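Local coordinates for uncharacterized protein (Ruminococcus gnavus, PDB 4QAN) that is of unknown function but has a cystatin-like fold, as a divergent member of the NTF2-like superfamily, and can bind a metal ion, at residues N60-A65 with Q289-R294; G70-D75 with D279-G284; S81-Y86 with K296-Y301. All blocks are in the same frame, centred on the assembly; numbering follows the deposited sequence.

Interaction 1: residues N60-A65 with Q289-R294; sequences NFVKTA and QLNKLR
F61 and R294 extend antiparallel to each other where helix 61-67 meets helix 287-296. R294 lays its aliphatic stem over one face of the F61 ring, with CG 4.2 Å from the ring centroid in a CH-pi contact, while L293 CD2 reaches the edge of the same ring, 4.3 Å from F61 CZ. Next to F61 in sequence, V62 puts CG2 4.1 Å from L290 CB and meets the amide oxygen of N291, whose side chain lies across it. A65 CB fills in against L290 CD2 at 4.1 Å.

No direct hydrogen bond spans the two segments; one water does the work. It accepts hydrogen bonds from R294 NH1, at 2.6 Å and in the plane of the guanidinium, and from V62 N, and donates one to N60 OD1. The bend at chi3 (85°) turns the guanidinium of R294 off the line of its stem, nearly perpendicular to the F61 ring. N60 is the N-cap of helix 61-67: its OD1 accepts from K63 N at 3.1 Å along an almost straight N-H line. Outside the pair, D82 makes a long, weak ion pair with R294 NE. The arginine thus serves as apolar cover for a ring and, through the water, probably adds positive charge beside the N60 amide oxygen, OD1, that caps the helix.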
ATOM      1  N   ASN A  60      13.376   8.096  -1.814  1.00 46.92           N
ATOM      2  CA  ASN A  60      14.161   8.369  -3.014  1.00 46.14           C
ATOM      3  C   ASN A  60      14.022   7.218  -3.996  1.00 47.35           C
ATOM      4  O   ASN A  60      14.584   6.137  -3.784  1.00 49.22           O
ATOM      5  CB  ASN A  60      15.631   8.567  -2.641  1.00 49.80           C
ATOM      6  CG  ASN A  60      16.501   9.004  -3.818  1.00 51.65           C
ATOM      7  OD1 ASN A  60      16.289   8.614  -4.973  1.00 47.78           O
ATOM      8  ND2 ASN A  60      17.520   9.793  -3.513  1.00 57.78           N
ATOM      9  N   PHE A  61      13.279   7.472  -5.068  1.00 43.98           N
ATOM     10  CA  PHE A  61      12.973   6.478  -6.087  1.00 43.82           C
ATOM     11  C   PHE A  61      14.236   5.831  -6.637  1.00 45.30           C
ATOM     12  O   PHE A  61      14.384   4.610  -6.587  1.00 43.14           O
ATOM     13  CB  PHE A  61      12.177   7.146  -7.217  1.00 43.59           C
ATOM     14  CG  PHE A  61      11.779   6.220  -8.318  1.00 44.29           C
ATOM     15  CD1 PHE A  61      12.653   5.945  -9.366  1.00 47.15           C
ATOM     16  CD2 PHE A  61      10.531   5.640  -8.331  1.00 46.75           C
ATOM     17  CE1 PHE A  61      12.294   5.092 -10.394  1.00 44.11           C
ATOM     18  CE2 PHE A  61      10.159   4.781  -9.362  1.00 49.80           C
ATOM     19  CZ  PHE A  61      11.044   4.506 -10.391  1.00 49.38           C
ATOM     20  N   VAL A  62      15.145   6.662  -7.150  1.00 48.62           N
ATOM     21  CA  VAL A  62      16.374   6.185  -7.792  1.00 48.47           C
ATOM     22  C   VAL A  62      17.207   5.331  -6.850  1.00 48.37           C
ATOM     23  O   VAL A  62      17.572   4.200  -7.186  1.00 46.82           O
ATOM     24  CB  VAL A  62      17.236   7.355  -8.330  1.00 50.70           C
ATOM     25  CG1 VAL A  62      18.655   6.898  -8.640  1.00 53.44           C
ATOM     26  CG2 VAL A  62      16.606   7.952  -9.578  1.00 51.17           C
ATOM     27  N   LYS A  63      17.511   5.868  -5.674  1.00 49.69           N
ATOM     28  CA  LYS A  63      18.362   5.150  -4.720  1.00 52.02           C
ATOM     29  C   LYS A  63      17.738   3.837  -4.258  1.00 48.15           C
ATOM     30  O   LYS A  63      18.409   2.811  -4.196  1.00 47.26           O
ATOM     31  CB  LYS A  63      18.685   6.032  -3.507  1.00 57.14           C
ATOM     32  CG  LYS A  63      19.516   7.266  -3.834  1.00 62.01           C
ATOM     33  CD  LYS A  63      20.939   6.918  -4.253  1.00 67.46           C
ATOM     34  CE  LYS A  63      21.534   7.989  -5.163  1.00 74.34           C
ATOM     35  NZ  LYS A  63      22.675   7.480  -5.976  1.00 76.94           N
ATOM     36  N   THR A  64      16.451   3.876  -3.942  1.00 46.49           N
ATOM     37  CA  THR A  64      15.730   2.692  -3.502  1.00 43.15           C
ATOM     38  C   THR A  64      15.742   1.614  -4.585  1.00 43.50           C
ATOM     39  O   THR A  64      15.929   0.431  -4.290  1.00 46.21           O
ATOM     40  CB  THR A  64      14.291   3.044  -3.092  1.00 41.04           C
ATOM     41  OG1 THR A  64      14.320   3.964  -1.995  1.00 42.49           O
ATOM     42  CG2 THR A  64      13.537   1.826  -2.669  1.00 41.12           C
ATOM     43  N   ALA A  65      15.587   2.018  -5.837  1.00 43.50           N
ATOM     44  CA  ALA A  65      15.603   1.054  -6.941  1.00 45.31           C
ATOM     45  C   ALA A  65      16.978   0.391  -7.090  1.00 50.40           C
ATOM     46  O   ALA A  65      17.077  -0.796  -7.406  1.00 50.97           O
ATOM     47  CB  ALA A  65      15.193   1.728  -8.242  1.00 44.23           C
ATOM     48  N   GLN A 289      18.824   6.256 -16.578  1.00 56.94           N
ATOM     49  CA  GLN A 289      17.689   5.486 -17.109  1.00 54.12           C
ATOM     50  C   GLN A 289      16.577   5.344 -16.086  1.00 49.20           C
ATOM     51  O   GLN A 289      15.400   5.305 -16.445  1.00 45.55           O
ATOM     52  CB  GLN A 289      18.117   4.087 -17.536  1.00 56.01           C
ATOM     53  CG  GLN A 289      19.158   4.036 -18.625  1.00 60.70           C
ATOM     54  CD  GLN A 289      19.853   2.698 -18.651  1.00 64.78           C
ATOM     55  OE1 GLN A 289      20.985   2.570 -18.189  1.00 75.23           O
ATOM     56  NE2 GLN A 289      19.168   1.683 -19.156  1.00 64.44           N
ATOM     57  N   LEU A 290      16.968   5.237 -14.818  1.00 49.28           N
ATOM     58  CA  LEU A 290      16.013   5.247 -13.720  1.00 47.06           C
ATOM     59  C   LEU A 290      15.276   6.585 -13.657  1.00 47.71           C
ATOM     60  O   LEU A 290      14.063   6.621 -13.449  1.00 44.12           O
ATOM     61  CB  LEU A 290      16.699   4.938 -12.391  1.00 46.12           C
ATOM     62  CG  LEU A 290      17.165   3.486 -12.214  1.00 47.23           C
ATOM     63  CD1 LEU A 290      17.965   3.353 -10.930  1.00 49.74           C
ATOM     64  CD2 LEU A 290      15.994   2.513 -12.205  1.00 47.17           C
ATOM     65  N   ASN A 291      15.999   7.678 -13.866  1.00 49.93           N
ATOM     66  CA  ASN A 291      15.357   8.986 -13.945  1.00 50.78           C
ATOM     67  C   ASN A 291      14.367   9.083 -15.102  1.00 46.85           C
ATOM     68  O   ASN A 291      13.278   9.626 -14.927  1.00 46.08           O
ATOM     69  CB  ASN A 291      16.393  10.116 -13.997  1.00 55.28           C
ATOM     70  CG  ASN A 291      16.784  10.601 -12.615  1.00 59.18           C
ATOM     71  OD1 ASN A 291      15.927  10.787 -11.739  1.00 69.27           O
ATOM     72  ND2 ASN A 291      18.071  10.807 -12.406  1.00 62.61           N
ATOM     73  N   LYS A 292      14.710   8.535 -16.263  1.00 46.02           N
ATOM     74  CA  LYS A 292      13.747   8.509 -17.371  1.00 46.34           C
ATOM     75  C   LYS A 292      12.478   7.761 -16.960  1.00 44.13           C
ATOM     76  O   LYS A 292      11.363   8.221 -17.229  1.00 42.13           O
ATOM     77  CB  LYS A 292      14.340   7.893 -18.645  1.00 49.96           C
ATOM     78  CG  LYS A 292      15.072   8.894 -19.545  1.00 58.39           C
ATOM     79  CD  LYS A 292      16.365   9.396 -18.900  1.00 65.78           C
ATOM     80  CE  LYS A 292      17.057  10.495 -19.695  1.00 69.47           C
ATOM     81  NZ  LYS A 292      17.667   9.984 -20.951  1.00 72.23           N
ATOM     82  N   LEU A 293      12.643   6.617 -16.294  1.00 44.08           N
ATOM     83  CA  LEU A 293      11.491   5.811 -15.888  1.00 39.72           C
ATOM     84  C   LEU A 293      10.654   6.588 -14.875  1.00 36.86           C
ATOM     85  O   LEU A 293       9.439   6.600 -14.950  1.00 33.80           O
ATOM     86  CB  LEU A 293      11.945   4.458 -15.330  1.00 39.94           C
ATOM     87  CG  LEU A 293      10.876   3.606 -14.640  1.00 38.62           C
ATOM     88  CD1 LEU A 293       9.756   3.286 -15.610  1.00 38.66           C
ATOM     89  CD2 LEU A 293      11.473   2.331 -14.052  1.00 38.08           C
ATOM     90  N   ARG A 294      11.319   7.243 -13.932  1.00 40.28           N
ATOM     91  CA  ARG A 294      10.658   8.164 -13.004  1.00 41.03           C
ATOM     92  C   ARG A 294       9.775   9.164 -13.769  1.00 39.65           C
ATOM     93  O   ARG A 294       8.600   9.340 -13.456  1.00 39.94           O
ATOM     94  CB  ARG A 294      11.712   8.907 -12.169  1.00 45.97           C
ATOM     95  CG  ARG A 294      11.267   9.281 -10.770  1.00 50.00           C
ATOM     96  CD  ARG A 294      12.421   9.879  -9.965  1.00 54.98           C
ATOM     97  NE  ARG A 294      12.579  11.312 -10.201  1.00 59.90           N
ATOM     98  CZ  ARG A 294      13.539  12.064  -9.667  1.00 73.81           C
ATOM     99  NH1 ARG A 294      14.458  11.529  -8.871  1.00 77.00           N
ATOM    100  NH2 ARG A 294      13.595  13.360  -9.946  1.00 82.62           N
TER
HETATM  101  O   HOH W   1      15.005   9.502  -7.358  1.00 51.02           O

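Interaction 2: residues G70-D75 with D279-G284; sequences GMQLID and DARLYG
This loop-loop contact of the cystatin-like chain lies outside its regular helices and strands. It pairs the loop after helix 61-67, which enters a short 3-10 turn at L73, with the one leading from helix 254-275 to helix 287-296. The CA atoms come nearest at Q72 and R281, and the one direct hydrogen bond between the loops is weak: L73 N to A280 O, 3.4 Å long though nearly straight. A water reinforces it, donating to A280 O and accepting from I74 N.

Apolar side chains line the buried side of the contact. L73 CD2 packs on A280 CB at 3.8 Å, and L73 CD1 faces L282 CD2 at 4.2 Å; L282 also leans its CG on the carbonyl oxygen of M71, a selenomethionine. L293 of helix 287-296 touches L73, A280 and L282 and so continues this apolar layer.

Q72 and R281 extend alongside each other in one direction, their amide and guanidinium planes 80° apart. A bend at chi2 (65°) folds the arginine back along its own loop, where NH1 donates to D279 O at 2.7 Å. A leucine in place of R281 would probably leave D279 O without this donor and Q72 OE1 without the positive group beneath it. That amide oxygen sits over the centre of the guanidinium face, Q72 OE1 being 3.7 Å from R281 CZ.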
ATOM      1  N   GLY A  70      16.179  -6.513  -8.150  1.00 58.96           N
ATOM      2  CA  GLY A  70      15.328  -7.648  -8.520  1.00 58.45           C
ATOM      3  C   GLY A  70      13.836  -7.405  -8.356  1.00 59.34           C
ATOM      4  O   GLY A  70      13.027  -8.237  -8.750  1.00 64.54           O
HETATM    5  N   MSE A  71      13.472  -6.270  -7.762  1.00 57.14           N
HETATM    6  CA  MSE A  71      12.073  -5.852  -7.639  1.00 53.60           C
HETATM    7  C   MSE A  71      11.641  -5.509  -9.036  1.00 53.27           C
HETATM    8  O   MSE A  71      12.409  -4.909  -9.794  1.00 53.14           O
HETATM    9  CB  MSE A  71      12.008  -4.594  -6.751  1.00 58.19           C
HETATM   10  CG  MSE A  71      11.020  -4.568  -5.593  1.00 59.97           C
HETATM   11 SE   MSE A  71      11.393  -5.975  -4.263  0.75 69.27          SE
HETATM   12  CE  MSE A  71       9.497  -6.383  -3.894  1.00 60.52           C
ATOM     13  N   GLN A  72      10.436  -5.900  -9.424  1.00 50.06           N
ATOM     14  CA  GLN A  72       9.848  -5.285 -10.607  1.00 54.92           C
ATOM     15  C   GLN A  72       8.953  -4.158 -10.125  1.00 43.79           C
ATOM     16  O   GLN A  72       8.498  -4.160  -8.983  1.00 42.07           O
ATOM     17  CB  GLN A  72       9.145  -6.277 -11.534  1.00 59.05           C
ATOM     18  CG  GLN A  72       7.934  -6.992 -10.975  1.00 66.81           C
ATOM     19  CD  GLN A  72       7.329  -7.946 -11.993  1.00 76.10           C
ATOM     20  OE1 GLN A  72       7.940  -8.243 -13.024  1.00 78.22           O
ATOM     21  NE2 GLN A  72       6.121  -8.431 -11.711  1.00 78.58           N
ATOM     22  N   LEU A  73       8.762  -3.177 -10.996  1.00 44.27           N
ATOM     23  CA  LEU A  73       8.152  -1.897 -10.642  1.00 39.13           C
ATOM     24  C   LEU A  73       6.750  -2.026 -10.043  1.00 34.82           C
ATOM     25  O   LEU A  73       6.462  -1.387  -9.041  1.00 32.09           O
ATOM     26  CB  LEU A  73       8.144  -0.979 -11.877  1.00 40.72           C
ATOM     27  CG  LEU A  73       7.699   0.460 -11.652  1.00 39.48           C
ATOM     28  CD1 LEU A  73       8.673   1.167 -10.727  1.00 40.96           C
ATOM     29  CD2 LEU A  73       7.600   1.190 -12.973  1.00 43.11           C
ATOM     30  N   ILE A  74       5.885  -2.865 -10.623  1.00 36.89           N
ATOM     31  CA  ILE A  74       4.533  -3.052 -10.066  1.00 36.75           C
ATOM     32  C   ILE A  74       4.513  -3.667  -8.674  1.00 41.13           C
ATOM     33  O   ILE A  74       3.464  -3.656  -8.041  1.00 40.96           O
ATOM     34  CB  ILE A  74       3.574  -3.905 -10.932  1.00 43.76           C
ATOM     35  CG1 ILE A  74       4.252  -5.195 -11.394  1.00 50.44           C
ATOM     36  CG2 ILE A  74       3.012  -3.109 -12.099  1.00 42.95           C
ATOM     37  CD1 ILE A  74       3.260  -6.317 -11.610  1.00 57.97           C
ATOM     38  N   ASP A  75       5.642  -4.199  -8.195  1.00 39.78           N
ATOM     39  CA  ASP A  75       5.726  -4.717  -6.824  1.00 40.64           C
ATOM     40  C   ASP A  75       6.162  -3.668  -5.801  1.00 37.60           C
ATOM     41  O   ASP A  75       6.183  -3.944  -4.606  1.00 43.23           O
ATOM     42  CB  ASP A  75       6.644  -5.945  -6.759  1.00 45.64           C
ATOM     43  CG  ASP A  75       6.100  -7.132  -7.563  1.00 47.47           C
ATOM     44  OD1 ASP A  75       4.871  -7.225  -7.762  1.00 49.26           O
ATOM     45  OD2 ASP A  75       6.902  -7.974  -8.000  1.00 58.71           O
ATOM     46  N   ASP A 279       5.287  -3.328 -17.203  1.00 37.61           N
ATOM     47  CA  ASP A 279       6.328  -4.360 -17.337  1.00 39.72           C
ATOM     48  C   ASP A 279       7.780  -3.853 -17.122  1.00 41.83           C
ATOM     49  O   ASP A 279       8.731  -4.555 -17.436  1.00 44.62           O
ATOM     50  CB  ASP A 279       6.203  -5.053 -18.699  1.00 42.21           C
ATOM     51  CG  ASP A 279       6.280  -4.079 -19.870  1.00 46.85           C
ATOM     52  OD1 ASP A 279       6.162  -2.847 -19.652  1.00 53.40           O
ATOM     53  OD2 ASP A 279       6.447  -4.550 -21.016  1.00 47.28           O
ATOM     54  N   ALA A 280       7.950  -2.660 -16.558  1.00 42.84           N
ATOM     55  CA  ALA A 280       9.281  -2.096 -16.331  1.00 44.49           C
ATOM     56  C   ALA A 280      10.074  -2.894 -15.289  1.00 45.17           C
ATOM     57  O   ALA A 280       9.527  -3.314 -14.258  1.00 49.80           O
ATOM     58  CB  ALA A 280       9.166  -0.640 -15.888  1.00 44.83           C
ATOM     59  N   ARG A 281      11.356  -3.095 -15.571  1.00 47.79           N
ATOM     60  CA  ARG A 281      12.300  -3.730 -14.635  1.00 53.17           C
ATOM     61  C   ARG A 281      13.285  -2.704 -14.072  1.00 51.89           C
ATOM     62  O   ARG A 281      13.612  -1.729 -14.743  1.00 52.17           O
ATOM     63  CB  ARG A 281      13.080  -4.833 -15.341  1.00 57.80           C
ATOM     64  CG  ARG A 281      12.468  -6.211 -15.196  1.00 65.16           C
ATOM     65  CD  ARG A 281      11.119  -6.318 -15.870  1.00 64.79           C
ATOM     66  NE  ARG A 281      10.673  -7.703 -15.897  1.00 71.04           N
ATOM     67  CZ  ARG A 281       9.503  -8.112 -16.380  1.00 75.19           C
ATOM     68  NH1 ARG A 281       8.633  -7.243 -16.878  1.00 70.55           N
ATOM     69  NH2 ARG A 281       9.198  -9.403 -16.355  1.00 74.73           N
ATOM     70  N   LEU A 282      13.766  -2.932 -12.854  1.00 47.60           N
ATOM     71  CA  LEU A 282      14.733  -2.021 -12.229  1.00 47.99           C
ATOM     72  C   LEU A 282      16.186  -2.470 -12.347  1.00 50.52           C
ATOM     73  O   LEU A 282      17.090  -1.722 -11.970  1.00 54.65           O
ATOM     74  CB  LEU A 282      14.406  -1.827 -10.750  1.00 45.99           C
ATOM     75  CG  LEU A 282      12.993  -1.342 -10.446  1.00 46.52           C
ATOM     76  CD1 LEU A 282      12.804  -1.251  -8.947  1.00 47.79           C
ATOM     77  CD2 LEU A 282      12.708  -0.002 -11.109  1.00 47.10           C
ATOM     78  N   TYR A 283      16.433  -3.673 -12.851  1.00 51.43           N
ATOM     79  CA  TYR A 283      17.808  -4.175 -12.918  1.00 54.65           C
ATOM     80  C   TYR A 283      18.548  -3.640 -14.128  1.00 59.49           C
ATOM     81  O   TYR A 283      17.941  -3.332 -15.162  1.00 57.55           O
ATOM     82  CB  TYR A 283      17.875  -5.705 -12.895  1.00 55.96           C
ATOM     83  CG  TYR A 283      17.150  -6.448 -14.000  1.00 61.90           C
ATOM     84  CD1 TYR A 283      17.623  -6.447 -15.318  1.00 73.87           C
ATOM     85  CD2 TYR A 283      16.015  -7.197 -13.724  1.00 62.48           C
ATOM     86  CE1 TYR A 283      16.975  -7.162 -16.324  1.00 73.36           C
ATOM     87  CE2 TYR A 283      15.359  -7.914 -14.722  1.00 64.25           C
ATOM     88  CZ  TYR A 283      15.842  -7.893 -16.019  1.00 69.30           C
ATOM     89  OH  TYR A 283      15.195  -8.600 -17.010  1.00 66.98           O
ATOM     90  N   GLY A 284      19.867  -3.533 -13.978  1.00 64.49           N
ATOM     91  CA  GLY A 284      20.750  -3.127 -15.064  1.00 70.00           C
ATOM     92  C   GLY A 284      20.351  -1.808 -15.682  1.00 70.38           C
ATOM     93  O   GLY A 284      20.354  -1.663 -16.906  1.00 69.86           O
TER
HETATM   94  O   HOH W   2       6.783  -4.056 -13.278  1.00 33.97           O

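Interaction 3: residues S81-Y86 with K296-Y301; sequences SDYSYY and KLNPEY
P299 wedges among three tyrosines, Y83, Y85 and Y86, and much of the contact between S81-Y86 and K296-Y301 consists of C-H groups set against aromatic rings. P299 CD lies over the Y83 ring, 3.4 Å from its CG, and on that same face N298 CA stands 3.7 Å from the ring centroid. The opposite face of Y83 is covered by D82 CB. The N298 side chain runs nearly perpendicular to that of Y83, yet its amide is turned only 18° from the ring plane, with N298 CG 3.6 Å from Y83 CE1. P299 CB in turn lies over one face of Y85, 3.8 Å from the centroid. With CG of Y85 opposite the backbone nitrogen (chi1 176°), its ring passes along the proline, while Y86 brings CE2 to 3.8 Å from P299 CG.

Among the polar contacts, one hydrogen bond crosses directly: Y86 OH donates to L297 O at 2.6 Å. The acceptor lies at the edge of the phenol ring, close to its plane, and the hydroxyl is tilted 17° from the carbonyl plane. N298 OD1 accepts from E300 N at 2.9 Å, forming an Asx turn that fixes the amide beside Y83. A water donates to Y83 OH and more weakly accepts from N298 ND2; the stronger polar partner of Y83 OH is R294 O.

The contact joins the approach to helix 87-108 with the connection from helix 287-296 to strand 305-314. L271 and L275 of helix 254-275 pack against Y86, Y272 of that helix against L297, and Y85 OH reaches I232 O in helix 221-234.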
ATOM      1  N   SER A  81       6.327  10.388  -3.576  1.00 39.54           N
ATOM      2  CA  SER A  81       7.364  11.388  -3.286  1.00 40.34           C
ATOM      3  C   SER A  81       7.733  12.223  -4.519  1.00 40.89           C
ATOM      4  O   SER A  81       8.220  13.333  -4.373  1.00 41.32           O
ATOM      5  CB  SER A  81       8.629  10.705  -2.759  1.00 43.37           C
ATOM      6  OG  SER A  81       9.220   9.874  -3.751  1.00 42.73           O
ATOM      7  N   ASP A  82       7.522  11.687  -5.724  1.00 38.26           N
ATOM      8  CA  ASP A  82       7.689  12.484  -6.936  1.00 39.87           C
ATOM      9  C   ASP A  82       6.378  13.110  -7.399  1.00 37.21           C
ATOM     10  O   ASP A  82       6.380  14.204  -7.928  1.00 37.25           O
ATOM     11  CB  ASP A  82       8.283  11.641  -8.059  1.00 41.33           C
ATOM     12  CG  ASP A  82       9.734  11.271  -7.796  1.00 43.80           C
ATOM     13  OD1 ASP A  82      10.569  12.185  -7.657  1.00 45.15           O
ATOM     14  OD2 ASP A  82      10.031  10.070  -7.715  1.00 44.30           O
ATOM     15  N   TYR A  83       5.272  12.400  -7.230  1.00 36.65           N
ATOM     16  CA  TYR A  83       3.981  12.871  -7.705  1.00 35.53           C
ATOM     17  C   TYR A  83       2.927  12.643  -6.640  1.00 33.99           C
ATOM     18  O   TYR A  83       2.466  11.522  -6.452  1.00 32.17           O
ATOM     19  CB  TYR A  83       3.607  12.140  -8.990  1.00 35.02           C
ATOM     20  CG  TYR A  83       4.704  12.121 -10.011  1.00 35.72           C
ATOM     21  CD1 TYR A  83       5.025  13.271 -10.728  1.00 39.35           C
ATOM     22  CD2 TYR A  83       5.428  10.958 -10.274  1.00 36.70           C
ATOM     23  CE1 TYR A  83       6.035  13.269 -11.686  1.00 39.73           C
ATOM     24  CE2 TYR A  83       6.448  10.944 -11.228  1.00 35.68           C
ATOM     25  CZ  TYR A  83       6.746  12.100 -11.929  1.00 37.82           C
ATOM     26  OH  TYR A  83       7.744  12.111 -12.877  1.00 38.11           O
ATOM     27  N   SER A  84       2.536  13.705  -5.938  1.00 35.47           N
ATOM     28  CA  SER A  84       1.613  13.547  -4.807  1.00 36.90           C
ATOM     29  C   SER A  84       0.240  12.948  -5.201  1.00 36.51           C
ATOM     30  O   SER A  84      -0.413  12.326  -4.370  1.00 34.60           O
ATOM     31  CB  SER A  84       1.481  14.849  -4.012  1.00 39.76           C
ATOM     32  OG  SER A  84       1.046  15.906  -4.829  1.00 43.63           O
ATOM     33  N   TYR A  85      -0.162  13.103  -6.468  1.00 33.78           N
ATOM     34  CA  TYR A  85      -1.306  12.380  -7.059  1.00 31.65           C
ATOM     35  C   TYR A  85      -1.453  10.926  -6.563  1.00 31.62           C
ATOM     36  O   TYR A  85      -2.554  10.469  -6.294  1.00 32.13           O
ATOM     37  CB  TYR A  85      -1.154  12.375  -8.586  1.00 30.34           C
ATOM     38  CG  TYR A  85      -2.207  11.593  -9.349  1.00 29.06           C
ATOM     39  CD1 TYR A  85      -2.087  10.218  -9.549  1.00 29.98           C
ATOM     40  CD2 TYR A  85      -3.294  12.237  -9.913  1.00 29.64           C
ATOM     41  CE1 TYR A  85      -3.043   9.511 -10.273  1.00 30.51           C
ATOM     42  CE2 TYR A  85      -4.252  11.545 -10.624  1.00 28.52           C
ATOM     43  CZ  TYR A  85      -4.134  10.188 -10.805  1.00 29.77           C
ATOM     44  OH  TYR A  85      -5.104   9.513 -11.515  1.00 29.14           O
ATOM     45  N   TYR A  86      -0.342  10.206  -6.447  1.00 30.92           N
ATOM     46  CA  TYR A  86      -0.376   8.794  -6.077  1.00 30.61           C
ATOM     47  C   TYR A  86      -0.636   8.470  -4.603  1.00 28.71           C
ATOM     48  O   TYR A  86      -0.766   7.282  -4.260  1.00 27.42           O
ATOM     49  CB  TYR A  86       0.936   8.132  -6.492  1.00 29.17           C
ATOM     50  CG  TYR A  86       1.110   7.984  -7.986  1.00 31.80           C
ATOM     51  CD1 TYR A  86       0.227   7.226  -8.730  1.00 31.58           C
ATOM     52  CD2 TYR A  86       2.193   8.564  -8.650  1.00 32.05           C
ATOM     53  CE1 TYR A  86       0.393   7.063 -10.092  1.00 29.27           C
ATOM     54  CE2 TYR A  86       2.369   8.387 -10.008  1.00 32.60           C
ATOM     55  CZ  TYR A  86       1.461   7.637 -10.721  1.00 29.87           C
ATOM     56  OH  TYR A  86       1.619   7.455 -12.080  1.00 33.35           O
ATOM     57  N   LYS A 296       8.519   9.009 -16.684  1.00 43.36           N
ATOM     58  CA  LYS A 296       7.477   8.293 -17.401  1.00 42.03           C
ATOM     59  C   LYS A 296       6.291   7.894 -16.503  1.00 39.83           C
ATOM     60  O   LYS A 296       5.209   7.554 -17.002  1.00 38.84           O
ATOM     61  CB  LYS A 296       8.141   7.065 -18.021  1.00 47.83           C
ATOM     62  CG  LYS A 296       7.389   6.335 -19.114  1.00 49.88           C
ATOM     63  CD  LYS A 296       8.378   5.457 -19.879  1.00 52.99           C
ATOM     64  CE  LYS A 296       7.758   4.143 -20.326  1.00 56.73           C
ATOM     65  NZ  LYS A 296       6.545   4.359 -21.159  1.00 62.01           N
ATOM     66  N   LEU A 297       6.479   7.951 -15.185  1.00 36.35           N
ATOM     67  CA  LEU A 297       5.394   7.689 -14.236  1.00 35.32           C
ATOM     68  C   LEU A 297       4.557   8.934 -13.896  1.00 34.00           C
ATOM     69  O   LEU A 297       3.621   8.852 -13.103  1.00 36.11           O
ATOM     70  CB  LEU A 297       5.952   7.081 -12.939  1.00 35.48           C
ATOM     71  CG  LEU A 297       6.693   5.751 -13.078  1.00 36.38           C
ATOM     72  CD1 LEU A 297       7.420   5.392 -11.789  1.00 38.31           C
ATOM     73  CD2 LEU A 297       5.722   4.653 -13.468  1.00 37.50           C
ATOM     74  N   ASN A 298       4.896  10.082 -14.472  1.00 35.34           N
ATOM     75  CA  ASN A 298       4.151  11.321 -14.231  1.00 35.42           C
ATOM     76  C   ASN A 298       2.662  11.126 -14.552  1.00 34.02           C
ATOM     77  O   ASN A 298       2.317  10.792 -15.684  1.00 34.21           O
ATOM     78  CB  ASN A 298       4.738  12.453 -15.082  1.00 35.84           C
ATOM     79  CG  ASN A 298       4.145  13.815 -14.758  1.00 36.83           C
ATOM     80  OD1 ASN A 298       3.104  13.940 -14.123  1.00 36.44           O
ATOM     81  ND2 ASN A 298       4.816  14.848 -15.208  1.00 42.65           N
ATOM     82  N   PRO A 299       1.777  11.320 -13.560  1.00 33.18           N
ATOM     83  CA  PRO A 299       0.355  11.105 -13.798  1.00 32.50           C
ATOM     84  C   PRO A 299      -0.418  12.342 -14.282  1.00 33.91           C
ATOM     85  O   PRO A 299      -1.634  12.285 -14.391  1.00 34.44           O
ATOM     86  CB  PRO A 299      -0.145  10.682 -12.411  1.00 34.45           C
ATOM     87  CG  PRO A 299       0.708  11.485 -11.471  1.00 33.44           C
ATOM     88  CD  PRO A 299       2.052  11.611 -12.135  1.00 35.71           C
ATOM     89  N   GLU A 300       0.264  13.444 -14.581  1.00 38.29           N
ATOM     90  CA  GLU A 300      -0.419  14.695 -14.936  1.00 41.22           C
ATOM     91  C   GLU A 300      -1.372  14.552 -16.126  1.00 43.45           C
ATOM     92  O   GLU A 300      -2.266  15.387 -16.294  1.00 46.63           O
ATOM     93  CB  GLU A 300       0.590  15.807 -15.243  1.00 45.67           C
ATOM     94  CG  GLU A 300       1.305  15.600 -16.569  1.00 52.31           C
ATOM     95  CD  GLU A 300       2.428  16.588 -16.841  1.00 59.03           C
ATOM     96  OE1 GLU A 300       2.491  17.656 -16.190  1.00 56.16           O
ATOM     97  OE2 GLU A 300       3.249  16.277 -17.733  1.00 62.94           O
ATOM     98  N   TYR A 301      -1.181  13.525 -16.959  1.00 38.43           N
ATOM     99  CA  TYR A 301      -2.026  13.325 -18.142  1.00 36.26           C
ATOM    100  C   TYR A 301      -3.221  12.396 -17.917  1.00 33.74           C
ATOM    101  O   TYR A 301      -4.010  12.148 -18.851  1.00 34.41           O
ATOM    102  CB  TYR A 301      -1.188  12.829 -19.309  1.00 39.46           C
ATOM    103  CG  TYR A 301      -0.123  13.802 -19.738  1.00 44.84           C
ATOM    104  CD1 TYR A 301      -0.469  15.034 -20.280  1.00 49.75           C
ATOM    105  CD2 TYR A 301       1.228  13.497 -19.615  1.00 46.34           C
ATOM    106  CE1 TYR A 301       0.495  15.940 -20.683  1.00 53.96           C
ATOM    107  CE2 TYR A 301       2.205  14.396 -20.029  1.00 53.51           C
ATOM    108  CZ  TYR A 301       1.828  15.618 -20.561  1.00 58.59           C
ATOM    109  OH  TYR A 301       2.772  16.534 -20.980  1.00 73.86           O
TER
HETATM  110  O   HOH W   3       8.181  14.710 -14.832  1.00 38.50           O

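The three contacts lie between the antiparallel sheet that begins with strand 116-122 and the mixed sheet that begins with strand 305-314. The centres of interactions 1 and 2 are about 11 Å apart, those of interactions 1 and 3 about 13 Å, and those of interactions 2 and 3 about 18 Å. Along the chain interaction 2 falls within the span of interaction 1, and interaction 3 crosses both. A65 touches L282 between interactions 1 and 2; L297 links interaction 3 to F61 and L73. Together they join helix 61-67 and the loop after it to the region between helix 254-275 and strand 305-314, so residues over 200 positions apart hold early and late parts of the chain together.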